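Local coordinates for protein glycosyltransferase Gtf1 (Streptococcus pneumoniae, PDB 4PQG) that belongs to the GT-B class of glycosyltransferases and is modelled with uridine-5'-diphosphate in a pocket of the chain, at residues A211-L216 and Q234-E239. Sequence-based numbering, arbitrary orientation.
Sequences AFMKSL and QVVFEE
M213 and E239 meet at the roots of their side chains, where CB of M213 lies 3.6 Å from CB of E239. The two side chains then cross at a slant. M213 folds back on itself, with chi2 at -64° and chi3 at -72°, and this bend carries its methyl group toward the helix of V236. There CE of M213 sits 4.3 Å from CG1 of V236 and 4.1 Å from the backbone O of V236. The touch of M213 CG on CG1 of V235, at 4.5 Å, is looser. On the solvent side, the long chain of K214 runs past the carboxylate of E239. Its CG is 3.3 Å from OE1 of E239. The chain bends only at its last torsion, and NZ of K214 also ends 3.3 Å from OE1 of E239. This is a salt bridge; its hydrogen bond is weak. The two helices, 205-215 and 233-240, run nearly parallel, with local axes 9.9 Å apart and inclined by 27°. They pack against the parallel sheet of one of the two Rossmann-like domains of the GT-B fold. Strand 223-226 lies between them in the chain and belongs to that sheet. M213 and V236 both touch I14 of strand 10-15, on the buried side. The stronger partner of E239 is R210, one turn back on the helix of K214, which forms a salt bridge with OE2. R210 also pairs with E238; its charge would be expected to favour the ionised form of E239. V235 packs on V209 and Q206 of helix 205-215, which extends the contact toward the start of that helix.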
loop_
_atom_site.group_PDB
_atom_site.type_symbol
_atom_site.label_atom_id
_atom_site.label_comp_id
_atom_site.label_asym_id
_atom_site.label_seq_id
_atom_site.Cartn_x
_atom_site.Cartn_y
_atom_site.Cartn_z
ATOM N N ALA A 211 -22.950 -6.395 -7.524
ATOM C CA ALA A 211 -24.011 -5.589 -6.919
ATOM C C ALA A 211 -23.471 -4.257 -6.448
ATOM O O ALA A 211 -24.113 -3.212 -6.612
ATOM C CB ALA A 211 -24.644 -6.341 -5.750
ATOM N N PHE A 212 -22.288 -4.297 -5.838
ATOM C CA PHE A 212 -21.589 -3.084 -5.472
ATOM C C PHE A 212 -21.352 -2.177 -6.696
ATOM O O PHE A 212 -21.723 -0.986 -6.693
ATOM C CB PHE A 212 -20.251 -3.404 -4.808
ATOM C CG PHE A 212 -19.364 -2.195 -4.687
ATOM C CD1 PHE A 212 -19.598 -1.250 -3.694
ATOM C CD2 PHE A 212 -18.338 -1.983 -5.591
ATOM C CE1 PHE A 212 -18.800 -0.114 -3.598
ATOM C CE2 PHE A 212 -17.535 -0.849 -5.508
ATOM C CZ PHE A 212 -17.772 0.089 -4.505
ATOM N N MET A 213 -20.755 -2.743 -7.737
ATOM C CA MET A 213 -20.479 -1.981 -8.959
ATOM C C MET A 213 -21.744 -1.334 -9.538
ATOM O O MET A 213 -21.729 -0.156 -9.881
ATOM C CB MET A 213 -19.789 -2.847 -10.003
ATOM C CG MET A 213 -18.363 -3.266 -9.643
ATOM S SD MET A 213 -17.167 -1.925 -9.488
ATOM C CE MET A 213 -16.971 -1.444 -11.205
ATOM N N LYS A 214 -22.832 -2.097 -9.610
ATOM C CA LYS A 214 -24.106 -1.600 -10.154
ATOM C C LYS A 214 -24.649 -0.480 -9.281
ATOM O O LYS A 214 -25.182 0.505 -9.796
ATOM C CB LYS A 214 -25.130 -2.737 -10.293
ATOM C CG LYS A 214 -24.743 -3.736 -11.367
ATOM C CD LYS A 214 -25.846 -4.733 -11.653
ATOM C CE LYS A 214 -25.451 -5.633 -12.810
ATOM N NZ LYS A 214 -25.566 -4.954 -14.129
ATOM N N SER A 215 -24.469 -0.617 -7.966
ATOM C CA SER A 215 -24.867 0.418 -7.000
ATOM C C SER A 215 -24.148 1.762 -7.184
ATOM O O SER A 215 -24.573 2.757 -6.604
ATOM C CB SER A 215 -24.726 -0.069 -5.540
ATOM O OG SER A 215 -23.488 0.315 -4.945
ATOM N N LEU A 216 -23.054 1.790 -7.947
ATOM C CA LEU A 216 -22.368 3.061 -8.239
ATOM C C LEU A 216 -23.107 3.897 -9.281
ATOM O O LEU A 216 -22.885 5.109 -9.368
ATOM C CB LEU A 216 -20.916 2.846 -8.707
ATOM C CG LEU A 216 -20.017 2.083 -7.730
ATOM C CD1 LEU A 216 -18.672 1.740 -8.363
ATOM C CD2 LEU A 216 -19.838 2.860 -6.435
ATOM N N GLN A 234 -12.997 -9.712 -13.631
ATOM C CA GLN A 234 -14.036 -9.903 -14.614
ATOM C C GLN A 234 -15.253 -9.022 -14.353
ATOM O O GLN A 234 -15.790 -8.401 -15.277
ATOM C CB GLN A 234 -14.459 -11.348 -14.606
ATOM C CG GLN A 234 -15.473 -11.695 -15.674
ATOM C CD GLN A 234 -15.523 -13.177 -15.892
ATOM O OE1 GLN A 234 -14.549 -13.886 -15.609
ATOM N NE2 GLN A 234 -16.651 -13.668 -16.390
ATOM N N VAL A 235 -15.686 -8.999 -13.091
ATOM C CA VAL A 235 -16.856 -8.222 -12.657
ATOM C C VAL A 235 -16.603 -6.720 -12.797
ATOM O O VAL A 235 -17.476 -5.975 -13.254
ATOM C CB VAL A 235 -17.236 -8.575 -11.199
ATOM C CG1 VAL A 235 -18.294 -7.624 -10.687
ATOM C CG2 VAL A 235 -17.729 -10.021 -11.128
ATOM N N VAL A 236 -15.412 -6.272 -12.411
ATOM C CA VAL A 236 -15.028 -4.872 -12.611
ATOM C C VAL A 236 -15.005 -4.502 -14.117
ATOM O O VAL A 236 -15.559 -3.472 -14.524
ATOM C CB VAL A 236 -13.672 -4.560 -11.918
ATOM C CG1 VAL A 236 -13.189 -3.148 -12.237
ATOM C CG2 VAL A 236 -13.811 -4.717 -10.420
ATOM N N PHE A 237 -14.382 -5.357 -14.928
ATOM C CA PHE A 237 -14.281 -5.155 -16.369
ATOM C C PHE A 237 -15.666 -5.022 -16.990
ATOM O O PHE A 237 -15.934 -4.061 -17.721
ATOM C CB PHE A 237 -13.481 -6.292 -17.052
ATOM C CG PHE A 237 -11.995 -6.007 -17.191
ATOM C CD1 PHE A 237 -11.340 -6.242 -18.401
ATOM C CD2 PHE A 237 -11.253 -5.505 -16.116
ATOM C CE1 PHE A 237 -9.983 -5.974 -18.548
ATOM C CE2 PHE A 237 -9.886 -5.240 -16.257
ATOM C CZ PHE A 237 -9.251 -5.475 -17.478
ATOM N N GLU A 238 -16.554 -5.958 -16.654
ATOM C CA GLU A 238 -17.882 -5.989 -17.244
ATOM C C GLU A 238 -18.700 -4.761 -16.865
ATOM O O GLU A 238 -19.291 -4.105 -17.735
ATOM C CB GLU A 238 -18.609 -7.261 -16.829
ATOM C CG GLU A 238 -18.121 -8.492 -17.570
ATOM C CD GLU A 238 -18.731 -9.770 -17.035
ATOM O OE1 GLU A 238 -19.459 -9.720 -16.018
ATOM O OE2 GLU A 238 -18.478 -10.830 -17.629
ATOM N N GLU A 239 -18.706 -4.433 -15.575
ATOM C CA GLU A 239 -19.509 -3.333 -15.072
ATOM C C GLU A 239 -18.942 -1.962 -15.397
ATOM O O GLU A 239 -19.665 -0.966 -15.352
ATOM C CB GLU A 239 -19.724 -3.464 -13.562
ATOM C CG GLU A 239 -20.451 -4.736 -13.153
ATOM C CD GLU A 239 -21.812 -4.853 -13.812
ATOM O OE1 GLU A 239 -22.526 -3.821 -13.875
ATOM O OE2 GLU A 239 -22.155 -5.967 -14.257
#